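Armadillo repeat protein arm00016 (Synthetic construct, PDB 4D4E) is a computationally designed armadillo repeat scaffold, probably meant to bind extended peptides in a modular, repeat-by-repeat fashion. Local coordinates at residues A[37-51]-A[77-91]. Numbering follows the deposited sequence.
Sequences SQIASGGNEQIQKLI and AIANIAAGNNEQIQK
Gln88 reaches across to helix 44-51 as a knob among Asn44, Ile47, Gln48 and Ile51, the central side chain where two successive helix-loop junctions of the armadillo solenoid, 40-44 and 81-86, stack; the axes of 44-51 and 86-91 make an angle of 32°. A glutamine suits this buried place because one amide can both donate and accept. Its NE2 gives two hydrogen bonds to helix 44-51: to Gln48 OE1 at 2.8 Å, in the carbonyl plane, and to Asn44 O at 3.1 Å. The amides of Gln88 and Gln48 lie nearly coplanar, 7° apart, which fits with NE2 lying in the plane of the Gln48 carbonyl. Asn44 O also takes the helical bond from Gln48 N, and the two donors approach from opposite faces of its carbonyl.

Aliphatic groups wall in this polar arm. Ile51 CD1 rests on Gln88 CG at 3.6 Å, the two side chains crossing at about a right angle. With CG1 beside the backbone N (chi1 -68°), the CG2 branch of Ile47 is anti to that N and faces both the Gln88 amide and Ile81 CG2, while CD1 on the CG1 branch meets Asn80 O. Beyond the knob, the small Ala40 lets helix 68-81 come close, its CB 4.0 Å from Asn80 CB.

The other end of the Gln88 amide is held by its own helix start: Asn85 N donates to Gln88 OE1, and Gln88 N returns a bond to Asn85 OD1, a capping box. A leucine here has no amide to bond with, and would probably leave Gln48 OE1 without its partner across the interface and Asn85 N without its side-chain acceptor. At the solvent-bearing edge, one water donates to both Asn44 OD1 and Ala83 O, and a second accepts from Asn44 ND2 at 3.1 Å while donating to the same Ala83 O.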
# COMPACT_ATOMS: atom_id res chain seq x y z
N SER A 37 11.95 7.81 -13.11
CA SER A 37 11.46 8.13 -11.76
C SER A 37 10.88 9.54 -11.76
O SER A 37 9.78 9.74 -11.30
CB SER A 37 12.59 8.06 -10.75
OG SER A 37 12.87 6.71 -10.45
N GLN A 38 11.63 10.48 -12.32
CA GLN A 38 11.24 11.88 -12.47
C GLN A 38 9.87 12.00 -13.21
O GLN A 38 8.94 12.66 -12.70
CB GLN A 38 12.34 12.62 -13.21
CG GLN A 38 12.41 14.11 -12.92
CD GLN A 38 12.94 14.91 -14.10
OE1 GLN A 38 13.44 14.36 -15.09
NE2 GLN A 38 12.80 16.24 -14.01
N ILE A 39 9.74 11.34 -14.37
CA ILE A 39 8.53 11.42 -15.17
C ILE A 39 7.35 10.83 -14.41
O ILE A 39 6.32 11.45 -14.31
CB ILE A 39 8.76 10.78 -16.56
CG1 ILE A 39 9.79 11.63 -17.34
CG2 ILE A 39 7.46 10.68 -17.33
CD1 ILE A 39 10.74 10.84 -18.24
N ALA A 40 7.53 9.64 -13.86
CA ALA A 40 6.51 8.95 -13.03
C ALA A 40 5.93 9.81 -11.90
O ALA A 40 4.78 9.61 -11.50
CB ALA A 40 7.08 7.65 -12.48
N SER A 41 6.72 10.78 -11.41
CA SER A 41 6.24 11.72 -10.37
C SER A 41 5.49 12.92 -10.95
O SER A 41 4.89 13.67 -10.19
CB SER A 41 7.35 12.17 -9.42
OG SER A 41 8.41 12.78 -10.14
N GLY A 42 5.51 13.09 -12.28
CA GLY A 42 4.61 14.02 -12.98
C GLY A 42 3.21 13.48 -12.80
O GLY A 42 3.01 12.48 -12.11
N GLY A 43 2.22 14.09 -13.42
CA GLY A 43 0.88 13.53 -13.28
C GLY A 43 0.60 12.26 -14.10
O GLY A 43 1.54 11.57 -14.52
N ASN A 44 -0.69 11.97 -14.27
CA ASN A 44 -1.18 10.79 -15.03
C ASN A 44 -0.87 10.84 -16.50
O ASN A 44 -0.70 9.79 -17.15
CB ASN A 44 -2.67 10.67 -14.82
CG ASN A 44 -3.00 10.32 -13.39
OD1 ASN A 44 -2.11 10.31 -12.55
ND2 ASN A 44 -4.24 10.01 -13.11
N GLU A 45 -0.77 12.06 -17.02
CA GLU A 45 -0.34 12.24 -18.39
C GLU A 45 1.06 11.71 -18.61
O GLU A 45 1.30 10.93 -19.55
CB GLU A 45 -0.45 13.70 -18.78
CG GLU A 45 -1.89 14.08 -19.11
CD GLU A 45 -2.09 15.57 -19.20
OE1 GLU A 45 -1.31 16.24 -19.92
OE2 GLU A 45 -3.03 16.08 -18.56
N GLN A 46 1.97 12.12 -17.73
CA GLN A 46 3.34 11.63 -17.70
C GLN A 46 3.40 10.10 -17.53
O GLN A 46 4.16 9.42 -18.22
CB GLN A 46 4.13 12.30 -16.56
CG GLN A 46 4.36 13.81 -16.74
CD GLN A 46 5.34 14.13 -17.84
OE1 GLN A 46 6.54 14.31 -17.59
NE2 GLN A 46 4.85 14.22 -19.08
N ILE A 47 2.59 9.57 -16.62
CA ILE A 47 2.53 8.13 -16.44
C ILE A 47 2.08 7.46 -17.73
O ILE A 47 2.55 6.37 -18.10
CB ILE A 47 1.62 7.77 -15.24
CG1 ILE A 47 2.30 8.22 -13.95
CG2 ILE A 47 1.31 6.27 -15.20
CD1 ILE A 47 1.35 8.42 -12.77
N GLN A 48 1.19 8.13 -18.45
CA GLN A 48 0.63 7.53 -19.66
C GLN A 48 1.68 7.41 -20.74
O GLN A 48 1.74 6.39 -21.46
CB GLN A 48 -0.61 8.33 -20.14
CG GLN A 48 -1.41 7.57 -21.16
CD GLN A 48 -1.75 6.18 -20.68
OE1 GLN A 48 -2.02 5.98 -19.48
NE2 GLN A 48 -1.78 5.21 -21.60
N LYS A 49 2.52 8.43 -20.87
CA LYS A 49 3.64 8.35 -21.79
C LYS A 49 4.54 7.14 -21.49
O LYS A 49 5.01 6.42 -22.39
CB LYS A 49 4.46 9.62 -21.66
CG LYS A 49 3.59 10.87 -21.76
CD LYS A 49 4.41 12.15 -21.90
CE LYS A 49 4.75 12.36 -23.37
NZ LYS A 49 5.42 13.66 -23.68
N LEU A 50 4.78 6.91 -20.21
CA LEU A 50 5.63 5.82 -19.77
C LEU A 50 5.05 4.47 -20.12
O LEU A 50 5.80 3.56 -20.54
CB LEU A 50 5.81 5.86 -18.25
CG LEU A 50 6.75 6.96 -17.74
CD1 LEU A 50 6.75 6.96 -16.22
CD2 LEU A 50 8.16 6.78 -18.32
N ILE A 51 3.73 4.33 -19.91
CA ILE A 51 3.01 3.15 -20.31
C ILE A 51 3.12 2.90 -21.82
O ILE A 51 3.45 1.78 -22.27
CB ILE A 51 1.54 3.22 -19.81
CG1 ILE A 51 1.52 3.01 -18.30
CG2 ILE A 51 0.71 2.16 -20.50
CD1 ILE A 51 0.16 3.30 -17.66
N ALA A 77 9.38 4.02 -8.28
CA ALA A 77 8.82 4.43 -9.57
C ALA A 77 7.43 3.76 -9.79
O ALA A 77 6.46 4.47 -10.13
CB ALA A 77 9.81 4.09 -10.67
N ILE A 78 7.37 2.41 -9.65
CA ILE A 78 6.12 1.63 -9.64
C ILE A 78 5.15 2.21 -8.58
O ILE A 78 3.95 2.30 -8.85
CB ILE A 78 6.37 0.12 -9.40
CG1 ILE A 78 7.17 -0.55 -10.53
CG2 ILE A 78 5.09 -0.65 -9.02
CD1 ILE A 78 7.61 -1.95 -10.16
N ALA A 79 5.61 2.59 -7.37
CA ALA A 79 4.66 3.21 -6.47
C ALA A 79 4.01 4.47 -7.09
O ALA A 79 2.82 4.75 -6.85
CB ALA A 79 5.28 3.53 -5.08
N ASN A 80 4.81 5.23 -7.83
CA ASN A 80 4.34 6.46 -8.42
C ASN A 80 3.40 6.21 -9.60
O ASN A 80 2.40 6.92 -9.73
CB ASN A 80 5.51 7.35 -8.83
CG ASN A 80 5.92 8.34 -7.75
OD1 ASN A 80 5.11 8.76 -6.94
ND2 ASN A 80 7.17 8.79 -7.81
N ILE A 81 3.69 5.19 -10.43
CA ILE A 81 2.76 4.75 -11.52
C ILE A 81 1.39 4.33 -10.94
O ILE A 81 0.35 4.71 -11.46
CB ILE A 81 3.43 3.65 -12.42
CG1 ILE A 81 4.62 4.27 -13.16
CG2 ILE A 81 2.45 2.96 -13.37
CD1 ILE A 81 5.67 3.27 -13.56
N ALA A 82 1.44 3.60 -9.83
CA ALA A 82 0.26 3.07 -9.17
C ALA A 82 -0.61 4.13 -8.49
O ALA A 82 -1.73 3.81 -8.09
CB ALA A 82 0.66 2.02 -8.17
N ALA A 83 -0.09 5.37 -8.37
CA ALA A 83 -0.90 6.53 -7.89
C ALA A 83 -1.69 7.12 -9.07
O ALA A 83 -2.25 8.20 -8.96
CB ALA A 83 0.04 7.61 -7.29
N GLY A 84 -1.70 6.43 -10.22
CA GLY A 84 -2.40 6.92 -11.41
C GLY A 84 -3.81 6.44 -11.37
O GLY A 84 -4.29 5.93 -10.35
N ASN A 85 -4.51 6.60 -12.48
CA ASN A 85 -5.92 6.24 -12.51
C ASN A 85 -6.00 4.72 -12.56
O ASN A 85 -4.94 4.05 -12.61
CB ASN A 85 -6.62 6.90 -13.71
CG ASN A 85 -6.07 6.43 -15.05
OD1 ASN A 85 -5.88 5.24 -15.31
ND2 ASN A 85 -5.84 7.38 -15.91
N ASN A 86 -7.23 4.19 -12.57
CA ASN A 86 -7.49 2.76 -12.43
C ASN A 86 -7.10 1.99 -13.69
O ASN A 86 -6.74 0.84 -13.57
CB ASN A 86 -8.96 2.46 -12.08
CG ASN A 86 -9.36 2.91 -10.68
OD1 ASN A 86 -8.56 3.35 -9.88
ND2 ASN A 86 -10.64 2.76 -10.38
N GLU A 87 -7.14 2.61 -14.86
CA GLU A 87 -6.56 2.06 -16.09
C GLU A 87 -5.03 1.80 -15.98
O GLU A 87 -4.50 0.76 -16.47
CB GLU A 87 -6.84 2.98 -17.27
CG GLU A 87 -8.29 3.02 -17.69
CD GLU A 87 -8.49 3.00 -19.21
OE1 GLU A 87 -7.49 3.18 -19.96
OE2 GLU A 87 -9.66 2.79 -19.65
N GLN A 88 -4.34 2.69 -15.30
CA GLN A 88 -2.88 2.60 -15.17
C GLN A 88 -2.51 1.64 -14.08
O GLN A 88 -1.53 0.94 -14.25
CB GLN A 88 -2.26 3.97 -14.96
CG GLN A 88 -2.70 4.87 -16.09
CD GLN A 88 -2.41 6.33 -15.84
OE1 GLN A 88 -2.62 6.86 -14.72
NE2 GLN A 88 -1.94 6.99 -16.86
N ILE A 89 -3.28 1.57 -12.99
CA ILE A 89 -3.06 0.50 -12.06
C ILE A 89 -3.27 -0.86 -12.78
O ILE A 89 -2.52 -1.82 -12.59
CB ILE A 89 -3.97 0.60 -10.86
CG1 ILE A 89 -3.62 1.84 -10.01
CG2 ILE A 89 -3.93 -0.71 -10.07
CD1 ILE A 89 -4.58 2.13 -8.86
N GLN A 90 -4.30 -0.93 -13.62
CA GLN A 90 -4.54 -2.13 -14.39
C GLN A 90 -3.35 -2.62 -15.24
O GLN A 90 -3.04 -3.80 -15.34
CB GLN A 90 -5.74 -1.87 -15.30
CG GLN A 90 -6.97 -2.57 -14.78
CD GLN A 90 -6.67 -4.00 -14.41
OE1 GLN A 90 -6.16 -4.75 -15.24
NE2 GLN A 90 -6.97 -4.38 -13.18
N LYS A 91 -2.77 -1.69 -15.95
CA LYS A 91 -1.53 -1.93 -16.67
C LYS A 91 -0.41 -2.48 -15.83
O LYS A 91 0.28 -3.33 -16.30
CB LYS A 91 -1.08 -0.66 -17.38
CG LYS A 91 -2.01 -0.26 -18.54
CD LYS A 91 -1.88 -1.22 -19.70
CE LYS A 91 -3.25 -1.76 -20.06
NZ LYS A 91 -3.83 -0.98 -21.16
O HOH W 1 8.94 8.07 -9.39
O HOH W 2 -4.57 9.45 -10.09
O HOH W 3 -1.08 10.63 -10.22
O HOH W 4 -5.14 7.30 -19.08